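Local coordinates for protein alpha-galactosidase (Lactobacillus brevis, PDB 3MI6) that probably hydrolyses terminal, non-reducing alpha-D-galactose residues of alpha-D-galactosides, as a member of glycosyl hydrolase family 36, at residues D[364-369]-D[407-412]; D[473-478]-D[523-528]; D[332-337]-D[359-364]; D[344-349]-D[390-395]. All blocks are in the same frame, centred on the assembly; numbering follows the deposited sequence.

Contact 1 (D[364-369]-D[407-412]); sequences FVLDDG and MKFGLW
F364 and G410 are bonded across the parallel strands 363-366 and 408-413, part of a run of three backbone bonds that is a clear case of how such strands satisfy their polar groups. F364 N gives to K408 O at 2.9 Å, F364 O accepts from G410 N, and L366 N gives to G410 O, so F364 is bonded to the two residues that flank F409. V365 turns its own N-H the other way, to I334. F364, L366 and F409 face the covering helices, where F364 CD1 lies 4.3 Å from F409 CE1. Past the strand, two carboxylates lie over one face of the W412 indole, which extends there with CG anti to the backbone N (chi1 177°). That of D368 is stacked, its plane only 18° from the ring, with D368 CB 4.1 Å from the centroid of the six-membered ring. That of D367 is more inclined, at 48°, D367 OD2 lying 3.2 Å from W412 CD1. The polar ends round the indole have partners: D367 OD2 accepts from D368 N at 2.8 Å, D367 OD1 from K477 and N335, D368 OD2 pairs with R374, and W412 NE1 gives to D479. A leucine in place of W412 would probably leave D479 OD2 without this donor and both carboxylates without their flat support. Such a cluster at the C-terminal strand ends is typical of a (beta/alpha)8-barrel active site, consistent with D367 and D368 binding substrate.

Contact 2 (D[473-478]-D[523-528]); sequences LDYIKW and LFESCA
Strands 475-478 and 523-526 run parallel, 18° apart in direction and 4.7 Å between axes at their closest, as the fourth and fifth strands of the closed (beta/alpha)8 barrel. Four backbone bonds join them: L523 N to D474 O, I476 N to L523 O, E525 N to I476 O, and W478 N to E525 O. Side chains then divide between two faces. On the face of Y475, K477, L523 and E525, Y475 has CG anti to the backbone N (chi1 168°), which carries the ring across toward strand 523-526, Y475 CD2 coming 3.8 Å from L523 CG. Y475 OH makes a weak bond of 2.9 Å to E525 OE2, which lies at the ring edge in the ring plane, the carboxylate itself turned 82° from it. Q544 is the stronger partner of that same oxygen. A phenylalanine in place of Y475 lacks the OH, so E525 OE2 would probably lose its second donor and the carboxylate be freer to turn. On the other face I476 and F524 lie alongside each other, CG2 of I476 3.8 Å from CD2 of F524, and F524 also meets the edge of the W478 indole; helix 500-518 covers this patch. K477, predicted to bind substrate, runs out extended to a salt bridge with D367, and on the way K477 CE passes 4.0 Å from C527 SG.

Contact 3 (D[332-337]-D[359-364]); sequences VLINNW and LGIEMF
V332 is held at both its polar backbone atoms by E362. V332 O accepts from E362 N at 2.9 Å, while V332 N gives to E362 OE1 at 3.1 Å, reaching the carboxylate on its anti side. Two residues on, I334 N bonds to O of selenomethionine M363 at 2.9 Å. Apolar groups fill in round these bonds: I334 and I361 cross at about a right angle with their CG2 atoms 3.9 Å apart, and I334 CG2 also touches F364 CD2. On the other face L333 CB meets M363 CB at 4.2 Å. Outside this shell, E362 OE1 owes its place to an extended chain beyond CG and to a salt bridge with R630, the strongest polar partner of E362. N335 OD1 caps the following turn by accepting from W337 N at 2.9 Å, leaving N335 ND2 to give to D367; N336 OD1 receives D367 N. G360, with positive phi, closes helix 346-358 in a Schellman motif. Because that helix links the adjacent parallel strands 333-335 and 363-366, the whole is one beta-alpha-beta crossover between the first two barrel strands. The carboxylate of E362, met by both a peptide N-H and an arginine, is likely to be stabilised as the anion.

Contact 4 (D[344-349]-D[390-395]); sequences FNEAKL and KFPDGI
F344 takes the aliphatic end of K390 over one face of its ring, K390 CE lying 4.2 Å from the centroid and 16° off the normal. The lysine chain is bent at several bonds to get there, and its NZ continues to G369 O. At the rim of the same ring, F344 CE1 comes 3.9 Å from F391 CZ, the two phenylalanines crossing obliquely. N345 is the N-cap of helix 346-358: N345 OD1 accepts from K348 N at 3.1 Å. E346 begins the helix and E346 N gives to K390 O at 3.0 Å, which provides a first-turn amide with an acceptor from the other segment. With CG anti to the backbone N (chi1 164°), its side chain then bends at chi2, bringing E346 OE1 to the edge of the F391 ring, 3.6 Å from F391 CD1. L349, a turn later, meets the same ring with L349 CD1 4.1 Å from F391 CZ, while I395 CD1 covers a face of it; L366 of strand 363-366 packs against both L349 and F391. Two oxygens, one from within the segment and one from across, thus serve the start of a helix, where they would be expected to suit its dipole; the carboxylate at a ring edge probably gains a weak attraction from the aromatic hydrogens.

How the contacts relate
Contacts 1, 2 and 3 are buried in the wall of one barrel, while contact 4, only partly buried and with exposed residues, joins the start of helix 346-358 to the loop that leads into helix 394-404. Strand 363-366 is common to contacts 1 and 3, and strands 408-413 and 475-478 make contacts 1 and 2 neighbours, so the five strands from 333-335 to 523-526 form a continuous run. Their backbone bonding is alike, but the place along the barrel changes the chemistry: carboxylates, lysine and indole gather in contacts 1 and 2 at the predicted substrate site, whereas the E362 end of contact 3 pairs a carboxylate with a backbone N-H and R630. Contact 4 relies on rings and helix capping, yet reaches contact 1 through K390 NZ and G369 O.

Contact 1 (D[364-369]-D[407-412])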
loop_
_atom_site.group_PDB
_atom_site.type_symbol
_atom_site.label_atom_id
_atom_site.label_comp_id
_atom_site.label_asym_id
_atom_site.label_seq_id
_atom_site.Cartn_x
_atom_site.Cartn_y
_atom_site.Cartn_z
ATOM N N PHE D 364 44.299 23.732 -6.924
ATOM C CA PHE D 364 44.096 23.321 -8.301
ATOM C C PHE D 364 44.445 21.850 -8.414
ATOM O O PHE D 364 45.436 21.414 -7.849
ATOM C CB PHE D 364 44.945 24.153 -9.262
ATOM C CG PHE D 364 44.768 23.765 -10.690
ATOM C CD1 PHE D 364 45.362 22.616 -11.186
ATOM C CD2 PHE D 364 43.994 24.519 -11.529
ATOM C CE1 PHE D 364 45.186 22.239 -12.492
ATOM C CE2 PHE D 364 43.820 24.143 -12.835
ATOM C CZ PHE D 364 44.415 23.000 -13.318
ATOM N N VAL D 365 43.611 21.096 -9.128
ATOM C CA VAL D 365 43.805 19.657 -9.327
ATOM C C VAL D 365 43.897 19.262 -10.802
ATOM O O VAL D 365 42.881 19.183 -11.490
ATOM C CB VAL D 365 42.661 18.824 -8.724
ATOM C CG1 VAL D 365 42.993 17.369 -8.836
ATOM C CG2 VAL D 365 42.405 19.205 -7.280
ATOM N N LEU D 366 45.111 18.997 -11.278
ATOM C CA LEU D 366 45.304 18.529 -12.636
ATOM C C LEU D 366 44.750 17.102 -12.773
ATOM O O LEU D 366 45.132 16.208 -12.006
ATOM C CB LEU D 366 46.788 18.566 -12.954
ATOM C CG LEU D 366 47.266 18.014 -14.287
ATOM C CD1 LEU D 366 46.671 18.804 -15.410
ATOM C CD2 LEU D 366 48.787 18.053 -14.337
ATOM N N ASP D 367 43.843 16.880 -13.727
ATOM C CA ASP D 367 43.202 15.569 -13.856
ATOM C C ASP D 367 43.849 14.733 -14.954
ATOM O O ASP D 367 45.020 14.923 -15.286
ATOM C CB ASP D 367 41.683 15.698 -14.093
ATOM C CG ASP D 367 40.871 14.540 -13.464
ATOM O OD1 ASP D 367 40.490 14.640 -12.270
ATOM O OD2 ASP D 367 40.593 13.545 -14.172
ATOM N N ASP D 368 43.069 13.811 -15.509
ATOM C CA ASP D 368 43.548 12.837 -16.475
ATOM C C ASP D 368 44.239 13.521 -17.652
ATOM O O ASP D 368 43.729 14.506 -18.188
ATOM C CB ASP D 368 42.365 11.986 -16.966
ATOM C CG ASP D 368 42.795 10.675 -17.616
ATOM O OD1 ASP D 368 43.926 10.574 -18.126
ATOM O OD2 ASP D 368 41.982 9.738 -17.626
ATOM N N GLY D 369 45.405 13.007 -18.038
ATOM C CA GLY D 369 46.061 13.447 -19.255
ATOM C C GLY D 369 47.504 13.905 -19.139
ATOM O O GLY D 369 48.150 14.165 -20.144
HETATM N N MSE D 407 48.405 28.773 -3.484
HETATM C CA MSE D 407 47.435 27.706 -3.654
HETATM C C MSE D 407 48.006 26.309 -3.443
HETATM O O MSE D 407 49.213 26.127 -3.343
HETATM C CB MSE D 407 46.812 27.793 -5.033
HETATM C CG MSE D 407 45.706 28.815 -5.124
HETATM SE SE MSE D 407 44.852 28.692 -6.864
HETATM C CE MSE D 407 46.190 29.591 -7.932
ATOM N N LYS D 408 47.120 25.324 -3.357
ATOM C CA LYS D 408 47.531 23.939 -3.180
ATOM C C LYS D 408 47.472 23.233 -4.515
ATOM O O LYS D 408 46.789 23.680 -5.416
ATOM C CB LYS D 408 46.635 23.233 -2.174
ATOM C CG LYS D 408 46.907 23.613 -0.737
ATOM C CD LYS D 408 45.864 23.018 0.194
ATOM C CE LYS D 408 46.242 23.184 1.658
ATOM N NZ LYS D 408 45.220 22.538 2.534
ATOM N N PHE D 409 48.194 22.130 -4.644
ATOM C CA PHE D 409 48.253 21.424 -5.916
ATOM C C PHE D 409 47.962 19.953 -5.741
ATOM O O PHE D 409 48.459 19.320 -4.812
ATOM C CB PHE D 409 49.619 21.603 -6.581
ATOM C CG PHE D 409 49.726 20.924 -7.902
ATOM C CD1 PHE D 409 49.011 21.390 -8.992
ATOM C CD2 PHE D 409 50.533 19.814 -8.061
ATOM C CE1 PHE D 409 49.095 20.767 -10.213
ATOM C CE2 PHE D 409 50.626 19.189 -9.281
ATOM C CZ PHE D 409 49.904 19.669 -10.360
ATOM N N GLY D 410 47.151 19.413 -6.639
ATOM C CA GLY D 410 46.806 18.009 -6.590
ATOM C C GLY D 410 46.795 17.440 -7.987
ATOM O O GLY D 410 46.635 18.191 -8.959
ATOM N N LEU D 411 46.987 16.125 -8.093
ATOM C CA LEU D 411 46.907 15.454 -9.387
ATOM C C LEU D 411 46.308 14.053 -9.313
ATOM O O LEU D 411 46.170 13.473 -8.245
ATOM C CB LEU D 411 48.260 15.462 -10.133
ATOM C CG LEU D 411 49.371 14.461 -9.795
ATOM C CD1 LEU D 411 49.048 13.123 -10.391
ATOM C CD2 LEU D 411 50.713 14.927 -10.325
ATOM N N TRP D 412 45.981 13.528 -10.488
ATOM C CA TRP D 412 45.149 12.350 -10.684
ATOM C C TRP D 412 45.998 11.134 -11.077
ATOM O O TRP D 412 46.772 11.177 -12.029
ATOM C CB TRP D 412 44.154 12.697 -11.800
ATOM C CG TRP D 412 43.205 11.643 -12.254
ATOM C CD1 TRP D 412 41.879 11.577 -11.970
ATOM C CD2 TRP D 412 43.481 10.539 -13.135
ATOM N NE1 TRP D 412 41.310 10.496 -12.597
ATOM C CE2 TRP D 412 42.272 9.840 -13.319
ATOM C CE3 TRP D 412 44.634 10.069 -13.779
ATOM C CZ2 TRP D 412 42.181 8.685 -14.110
ATOM C CZ3 TRP D 412 44.541 8.933 -14.566
ATOM C CH2 TRP D 412 43.327 8.252 -14.725
#

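Contact 2 (D[473-478]-D[523-528])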
loop_
_atom_site.group_PDB
_atom_site.type_symbol
_atom_site.label_atom_id
_atom_site.label_comp_id
_atom_site.label_asym_id
_atom_site.label_seq_id
_atom_site.Cartn_x
_atom_site.Cartn_y
_atom_site.Cartn_z
ATOM N N LEU D 473 53.169 17.381 -3.814
ATOM C CA LEU D 473 51.732 17.258 -3.889
ATOM C C LEU D 473 51.031 17.488 -2.554
ATOM O O LEU D 473 51.499 17.069 -1.502
ATOM C CB LEU D 473 51.378 15.885 -4.432
ATOM C CG LEU D 473 51.900 15.633 -5.839
ATOM C CD1 LEU D 473 51.515 14.236 -6.272
ATOM C CD2 LEU D 473 51.368 16.671 -6.806
ATOM N N ASP D 474 49.896 18.157 -2.604
ATOM C CA ASP D 474 49.119 18.364 -1.404
ATOM C C ASP D 474 47.983 17.367 -1.370
ATOM O O ASP D 474 47.350 17.171 -0.328
ATOM C CB ASP D 474 48.558 19.778 -1.383
ATOM C CG ASP D 474 49.628 20.812 -1.218
ATOM O OD1 ASP D 474 50.180 20.903 -0.099
ATOM O OD2 ASP D 474 49.916 21.521 -2.206
ATOM N N TYR D 475 47.752 16.719 -2.508
ATOM C CA TYR D 475 46.487 16.036 -2.761
ATOM C C TYR D 475 46.611 15.142 -3.982
ATOM O O TYR D 475 47.287 15.485 -4.947
ATOM C CB TYR D 475 45.414 17.105 -2.987
ATOM C CG TYR D 475 44.071 16.680 -3.551
ATOM C CD1 TYR D 475 43.892 16.492 -4.905
ATOM C CD2 TYR D 475 42.957 16.566 -2.729
ATOM C CE1 TYR D 475 42.651 16.147 -5.423
ATOM C CE2 TYR D 475 41.711 16.225 -3.237
ATOM C CZ TYR D 475 41.560 16.018 -4.585
ATOM O OH TYR D 475 40.319 15.673 -5.095
ATOM N N ILE D 476 45.956 13.993 -3.927
ATOM C CA ILE D 476 45.935 13.055 -5.036
ATOM C C ILE D 476 44.506 12.529 -5.243
ATOM O O ILE D 476 43.834 12.095 -4.309
ATOM C CB ILE D 476 46.957 11.898 -4.814
ATOM C CG1 ILE D 476 48.350 12.318 -5.296
ATOM C CG2 ILE D 476 46.537 10.647 -5.532
ATOM C CD1 ILE D 476 49.443 11.364 -4.910
ATOM N N LYS D 477 44.024 12.623 -6.470
ATOM C CA LYS D 477 42.787 11.967 -6.835
ATOM C C LYS D 477 43.183 10.591 -7.358
ATOM O O LYS D 477 43.862 10.467 -8.374
ATOM C CB LYS D 477 42.041 12.781 -7.896
ATOM C CG LYS D 477 40.588 12.367 -8.142
ATOM C CD LYS D 477 39.974 13.282 -9.213
ATOM C CE LYS D 477 38.596 12.824 -9.682
ATOM N NZ LYS D 477 38.032 13.676 -10.793
ATOM N N TRP D 478 42.772 9.563 -6.631
ATOM C CA TRP D 478 43.104 8.183 -6.960
ATOM C C TRP D 478 41.863 7.483 -7.517
ATOM O O TRP D 478 40.977 7.041 -6.775
ATOM C CB TRP D 478 43.634 7.489 -5.703
ATOM C CG TRP D 478 43.858 6.008 -5.788
ATOM C CD1 TRP D 478 43.242 5.124 -6.617
ATOM C CD2 TRP D 478 44.743 5.236 -4.968
ATOM N NE1 TRP D 478 43.691 3.846 -6.374
ATOM C CE2 TRP D 478 44.610 3.886 -5.364
ATOM C CE3 TRP D 478 45.633 5.554 -3.935
ATOM C CZ2 TRP D 478 45.333 2.857 -4.769
ATOM C CZ3 TRP D 478 46.351 4.528 -3.340
ATOM C CH2 TRP D 478 46.199 3.195 -3.759
ATOM N N LEU D 523 46.354 14.823 1.139
ATOM C CA LEU D 523 44.934 14.542 1.136
ATOM C C LEU D 523 44.617 13.629 -0.042
ATOM O O LEU D 523 44.824 14.013 -1.192
ATOM C CB LEU D 523 44.195 15.861 0.968
ATOM C CG LEU D 523 42.677 15.925 1.053
ATOM C CD1 LEU D 523 42.143 15.056 2.195
ATOM C CD2 LEU D 523 42.259 17.387 1.214
ATOM N N PHE D 524 44.140 12.418 0.239
ATOM C CA PHE D 524 43.684 11.515 -0.814
ATOM C C PHE D 524 42.176 11.601 -0.947
ATOM O O PHE D 524 41.443 11.359 0.015
ATOM C CB PHE D 524 44.088 10.062 -0.532
ATOM C CG PHE D 524 45.547 9.801 -0.689
ATOM C CD1 PHE D 524 46.390 9.854 0.395
ATOM C CD2 PHE D 524 46.079 9.512 -1.925
ATOM C CE1 PHE D 524 47.735 9.628 0.251
ATOM C CE2 PHE D 524 47.438 9.287 -2.077
ATOM C CZ PHE D 524 48.264 9.339 -0.983
ATOM N N GLU D 525 41.728 11.981 -2.140
ATOM C CA GLU D 525 40.332 11.848 -2.526
ATOM C C GLU D 525 40.209 10.542 -3.278
ATOM O O GLU D 525 40.816 10.364 -4.315
ATOM C CB GLU D 525 39.836 13.034 -3.383
ATOM C CG GLU D 525 38.322 12.966 -3.694
ATOM C CD GLU D 525 37.632 14.337 -3.936
ATOM O OE1 GLU D 525 36.657 14.372 -4.734
ATOM O OE2 GLU D 525 38.032 15.369 -3.334
ATOM N N SER D 526 39.445 9.619 -2.714
ATOM C CA SER D 526 39.180 8.331 -3.341
ATOM C C SER D 526 38.219 8.497 -4.533
ATOM O O SER D 526 37.390 9.418 -4.558
ATOM C CB SER D 526 38.624 7.370 -2.295
ATOM O OG SER D 526 37.402 6.832 -2.723
ATOM N N CYS D 527 38.343 7.635 -5.538
ATOM C CA CYS D 527 37.489 7.751 -6.712
ATOM C C CYS D 527 37.341 6.412 -7.399
ATOM O O CYS D 527 38.226 5.576 -7.313
ATOM C CB CYS D 527 38.070 8.779 -7.684
ATOM S SG CYS D 527 36.992 9.222 -9.065
ATOM N N ALA D 528 36.212 6.208 -8.065
ATOM C CA ALA D 528 35.977 5.004 -8.863
ATOM C C ALA D 528 34.878 5.288 -9.874
ATOM O O ALA D 528 33.744 4.831 -9.702
ATOM C CB ALA D 528 35.598 3.821 -7.985
#

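Contact 3 (D[332-337]-D[359-364])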
loop_
_atom_site.group_PDB
_atom_site.type_symbol
_atom_site.label_atom_id
_atom_site.label_comp_id
_atom_site.label_asym_id
_atom_site.label_seq_id
_atom_site.Cartn_x
_atom_site.Cartn_y
_atom_site.Cartn_z
ATOM N N VAL D 332 38.600 24.434 -0.981
ATOM C CA VAL D 332 37.801 24.580 -2.182
ATOM C C VAL D 332 38.715 24.374 -3.386
ATOM O O VAL D 332 39.699 25.084 -3.553
ATOM C CB VAL D 332 37.139 25.958 -2.249
ATOM C CG1 VAL D 332 36.361 26.112 -3.549
ATOM C CG2 VAL D 332 36.237 26.152 -1.065
ATOM N N LEU D 333 38.409 23.390 -4.218
ATOM C CA LEU D 333 39.312 23.056 -5.302
ATOM C C LEU D 333 38.700 23.352 -6.656
ATOM O O LEU D 333 37.493 23.551 -6.772
ATOM C CB LEU D 333 39.693 21.587 -5.232
ATOM C CG LEU D 333 38.566 20.575 -5.442
ATOM C CD1 LEU D 333 38.249 20.374 -6.915
ATOM C CD2 LEU D 333 38.944 19.250 -4.810
ATOM N N ILE D 334 39.542 23.389 -7.680
ATOM C CA ILE D 334 39.061 23.397 -9.049
ATOM C C ILE D 334 39.764 22.289 -9.840
ATOM O O ILE D 334 40.933 22.030 -9.638
ATOM C CB ILE D 334 39.231 24.766 -9.715
ATOM C CG1 ILE D 334 38.766 24.694 -11.170
ATOM C CG2 ILE D 334 40.669 25.232 -9.629
ATOM C CD1 ILE D 334 38.562 26.030 -11.804
ATOM N N ASN D 335 39.022 21.625 -10.717
ATOM C CA ASN D 335 39.490 20.458 -11.452
ATOM C C ASN D 335 39.204 20.692 -12.935
ATOM O O ASN D 335 38.078 21.073 -13.294
ATOM C CB ASN D 335 38.744 19.223 -10.927
ATOM C CG ASN D 335 39.203 17.917 -11.563
ATOM O OD1 ASN D 335 39.598 17.873 -12.732
ATOM N ND2 ASN D 335 39.127 16.836 -10.792
ATOM N N ASN D 336 40.212 20.481 -13.789
ATOM C CA ASN D 336 40.088 20.769 -15.231
ATOM C C ASN D 336 39.442 19.675 -16.104
ATOM O O ASN D 336 39.383 19.808 -17.324
ATOM C CB ASN D 336 41.448 21.121 -15.821
ATOM C CG ASN D 336 42.394 19.944 -15.822
ATOM O OD1 ASN D 336 42.708 19.400 -14.769
ATOM N ND2 ASN D 336 42.851 19.538 -17.003
ATOM N N TRP D 337 38.951 18.611 -15.472
ATOM C CA TRP D 337 38.366 17.472 -16.181
ATOM C C TRP D 337 37.224 17.863 -17.135
ATOM O O TRP D 337 37.425 17.879 -18.348
ATOM C CB TRP D 337 37.951 16.356 -15.197
ATOM C CG TRP D 337 37.153 15.210 -15.821
ATOM C CD1 TRP D 337 35.931 14.756 -15.422
ATOM C CD2 TRP D 337 37.524 14.402 -16.952
ATOM N NE1 TRP D 337 35.519 13.721 -16.224
ATOM C CE2 TRP D 337 36.478 13.480 -17.167
ATOM C CE3 TRP D 337 38.635 14.372 -17.801
ATOM C CZ2 TRP D 337 36.510 12.537 -18.184
ATOM C CZ3 TRP D 337 38.667 13.433 -18.814
ATOM C CH2 TRP D 337 37.607 12.525 -18.996
ATOM N N LEU D 359 39.233 34.293 -7.698
ATOM C CA LEU D 359 37.911 33.890 -7.248
ATOM C C LEU D 359 37.931 33.418 -5.801
ATOM O O LEU D 359 36.879 33.250 -5.171
ATOM C CB LEU D 359 37.380 32.772 -8.136
ATOM C CG LEU D 359 36.858 33.230 -9.486
ATOM C CD1 LEU D 359 36.156 32.082 -10.179
ATOM C CD2 LEU D 359 35.911 34.389 -9.260
ATOM N N GLY D 360 39.137 33.188 -5.290
ATOM C CA GLY D 360 39.331 32.781 -3.913
ATOM C C GLY D 360 39.456 31.283 -3.753
ATOM O O GLY D 360 39.453 30.773 -2.629
ATOM N N ILE D 361 39.564 30.575 -4.874
ATOM C CA ILE D 361 39.714 29.122 -4.852
ATOM C C ILE D 361 41.064 28.745 -4.238
ATOM O O ILE D 361 42.029 29.494 -4.357
ATOM C CB ILE D 361 39.484 28.521 -6.258
ATOM C CG1 ILE D 361 37.997 28.636 -6.610
ATOM C CG2 ILE D 361 39.920 27.071 -6.320
ATOM C CD1 ILE D 361 37.664 28.217 -8.002
ATOM N N GLU D 362 41.123 27.607 -3.555
ATOM C CA GLU D 362 42.252 27.299 -2.685
ATOM C C GLU D 362 43.204 26.220 -3.175
ATOM O O GLU D 362 44.273 26.029 -2.595
ATOM C CB GLU D 362 41.745 26.912 -1.306
ATOM C CG GLU D 362 41.374 28.103 -0.483
ATOM C CD GLU D 362 40.526 27.738 0.709
ATOM O OE1 GLU D 362 39.951 26.627 0.692
ATOM O OE2 GLU D 362 40.436 28.562 1.653
HETATM N N MSE D 363 42.824 25.516 -4.235
HETATM C CA MSE D 363 43.600 24.372 -4.701
HETATM C C MSE D 363 43.271 24.047 -6.141
HETATM O O MSE D 363 42.109 24.083 -6.543
HETATM C CB MSE D 363 43.345 23.139 -3.825
HETATM C CG MSE D 363 43.914 21.861 -4.402
HETATM SE SE MSE D 363 43.370 20.256 -3.432
HETATM C CE MSE D 363 44.488 20.428 -1.846
ATOM N N PHE D 364 44.299 23.732 -6.924
ATOM C CA PHE D 364 44.096 23.321 -8.301
ATOM C C PHE D 364 44.445 21.850 -8.414
ATOM O O PHE D 364 45.436 21.414 -7.849
ATOM C CB PHE D 364 44.945 24.153 -9.262
ATOM C CG PHE D 364 44.768 23.765 -10.690
ATOM C CD1 PHE D 364 45.362 22.616 -11.186
ATOM C CD2 PHE D 364 43.994 24.519 -11.529
ATOM C CE1 PHE D 364 45.186 22.239 -12.492
ATOM C CE2 PHE D 364 43.820 24.143 -12.835
ATOM C CZ PHE D 364 44.415 23.000 -13.318
#

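Contact 4 (D[344-349]-D[390-395])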
loop_
_atom_site.group_PDB
_atom_site.type_symbol
_atom_site.label_atom_id
_atom_site.label_comp_id
_atom_site.label_asym_id
_atom_site.label_seq_id
_atom_site.Cartn_x
_atom_site.Cartn_y
_atom_site.Cartn_z
ATOM N N PHE D 344 44.316 19.910 -23.388
ATOM C CA PHE D 344 44.969 20.966 -22.623
ATOM C C PHE D 344 46.485 20.915 -22.715
ATOM O O PHE D 344 47.064 19.945 -23.192
ATOM C CB PHE D 344 44.513 20.961 -21.144
ATOM C CG PHE D 344 45.066 19.815 -20.327
ATOM C CD1 PHE D 344 46.364 19.860 -19.826
ATOM C CD2 PHE D 344 44.280 18.700 -20.043
ATOM C CE1 PHE D 344 46.876 18.816 -19.074
ATOM C CE2 PHE D 344 44.787 17.646 -19.286
ATOM C CZ PHE D 344 46.089 17.710 -18.803
ATOM N N ASN D 345 47.109 21.995 -22.266
ATOM C CA ASN D 345 48.557 22.096 -22.127
ATOM C C ASN D 345 48.871 23.093 -21.003
ATOM O O ASN D 345 47.974 23.811 -20.550
ATOM C CB ASN D 345 49.224 22.493 -23.457
ATOM C CG ASN D 345 48.637 23.771 -24.068
ATOM O OD1 ASN D 345 48.329 24.733 -23.360
ATOM N ND2 ASN D 345 48.499 23.784 -25.397
ATOM N N GLU D 346 50.123 23.135 -20.544
ATOM C CA GLU D 346 50.466 23.937 -19.367
ATOM C C GLU D 346 49.943 25.374 -19.424
ATOM O O GLU D 346 49.318 25.858 -18.476
ATOM C CB GLU D 346 51.974 23.951 -19.122
ATOM C CG GLU D 346 52.388 25.056 -18.170
ATOM C CD GLU D 346 53.522 24.658 -17.251
ATOM O OE1 GLU D 346 54.282 23.730 -17.600
ATOM O OE2 GLU D 346 53.654 25.283 -16.175
ATOM N N ALA D 347 50.207 26.043 -20.540
ATOM C CA ALA D 347 49.802 27.427 -20.740
ATOM C C ALA D 347 48.297 27.624 -20.577
ATOM O O ALA D 347 47.856 28.582 -19.947
ATOM C CB ALA D 347 50.246 27.900 -22.108
ATOM N N LYS D 348 47.510 26.726 -21.161
ATOM C CA LYS D 348 46.060 26.802 -21.034
ATOM C C LYS D 348 45.645 26.649 -19.585
ATOM O O LYS D 348 44.732 27.321 -19.127
ATOM C CB LYS D 348 45.371 25.730 -21.883
ATOM C CG LYS D 348 43.869 25.576 -21.622
ATOM C CD LYS D 348 43.091 26.825 -21.985
ATOM C CE LYS D 348 41.604 26.642 -21.701
ATOM N NZ LYS D 348 40.758 27.785 -22.168
ATOM N N LEU D 349 46.320 25.760 -18.863
ATOM C CA LEU D 349 45.953 25.485 -17.474
ATOM C C LEU D 349 46.342 26.635 -16.547
ATOM O O LEU D 349 45.725 26.850 -15.497
ATOM C CB LEU D 349 46.560 24.161 -16.983
ATOM C CG LEU D 349 45.836 22.863 -17.371
ATOM C CD1 LEU D 349 46.521 21.694 -16.712
ATOM C CD2 LEU D 349 44.342 22.879 -17.007
ATOM N N LYS D 390 52.906 18.387 -23.173
ATOM C CA LYS D 390 51.968 19.267 -22.486
ATOM C C LYS D 390 52.597 19.886 -21.248
ATOM O O LYS D 390 52.056 20.830 -20.673
ATOM C CB LYS D 390 50.667 18.526 -22.136
ATOM C CG LYS D 390 50.521 17.167 -22.823
ATOM C CD LYS D 390 49.146 16.948 -23.483
ATOM C CE LYS D 390 48.026 16.850 -22.467
ATOM N NZ LYS D 390 48.598 16.515 -21.142
ATOM N N PHE D 391 53.747 19.351 -20.844
ATOM C CA PHE D 391 54.505 19.899 -19.716
ATOM C C PHE D 391 56.009 19.857 -19.972
ATOM O O PHE D 391 56.703 18.970 -19.479
ATOM C CB PHE D 391 54.159 19.178 -18.405
ATOM C CG PHE D 391 52.751 19.409 -17.948
ATOM C CD1 PHE D 391 52.355 20.655 -17.493
ATOM C CD2 PHE D 391 51.819 18.388 -17.981
ATOM C CE1 PHE D 391 51.059 20.875 -17.078
ATOM C CE2 PHE D 391 50.515 18.601 -17.569
ATOM C CZ PHE D 391 50.136 19.843 -17.116
ATOM N N PRO D 392 56.515 20.836 -20.736
ATOM C CA PRO D 392 57.918 20.916 -21.162
ATOM C C PRO D 392 58.941 20.857 -20.019
ATOM O O PRO D 392 59.963 20.174 -20.152
ATOM C CB PRO D 392 57.983 22.271 -21.867
ATOM C CG PRO D 392 56.589 22.503 -22.356
ATOM C CD PRO D 392 55.705 21.934 -21.294
ATOM N N ASP D 393 58.676 21.568 -18.924
ATOM C CA ASP D 393 59.619 21.632 -17.808
ATOM C C ASP D 393 59.170 20.726 -16.667
ATOM O O ASP D 393 59.341 21.054 -15.494
ATOM C CB ASP D 393 59.774 23.074 -17.303
ATOM C CG ASP D 393 60.410 24.006 -18.338
ATOM O OD1 ASP D 393 60.161 23.840 -19.553
ATOM O OD2 ASP D 393 61.152 24.924 -17.930
ATOM N N GLY D 394 58.595 19.582 -17.021
ATOM C CA GLY D 394 58.078 18.651 -16.038
ATOM C C GLY D 394 56.981 19.283 -15.204
ATOM O O GLY D 394 56.672 20.464 -15.360
ATOM N N ILE D 395 56.390 18.495 -14.313
ATOM C CA ILE D 395 55.333 18.997 -13.446
ATOM C C ILE D 395 55.888 19.906 -12.348
ATOM O O ILE D 395 55.250 20.893 -11.976
ATOM C CB ILE D 395 54.526 17.851 -12.815
ATOM C CG1 ILE D 395 53.512 17.306 -13.819
ATOM C CG2 ILE D 395 53.800 18.332 -11.587
ATOM C CD1 ILE D 395 52.508 18.330 -14.289
#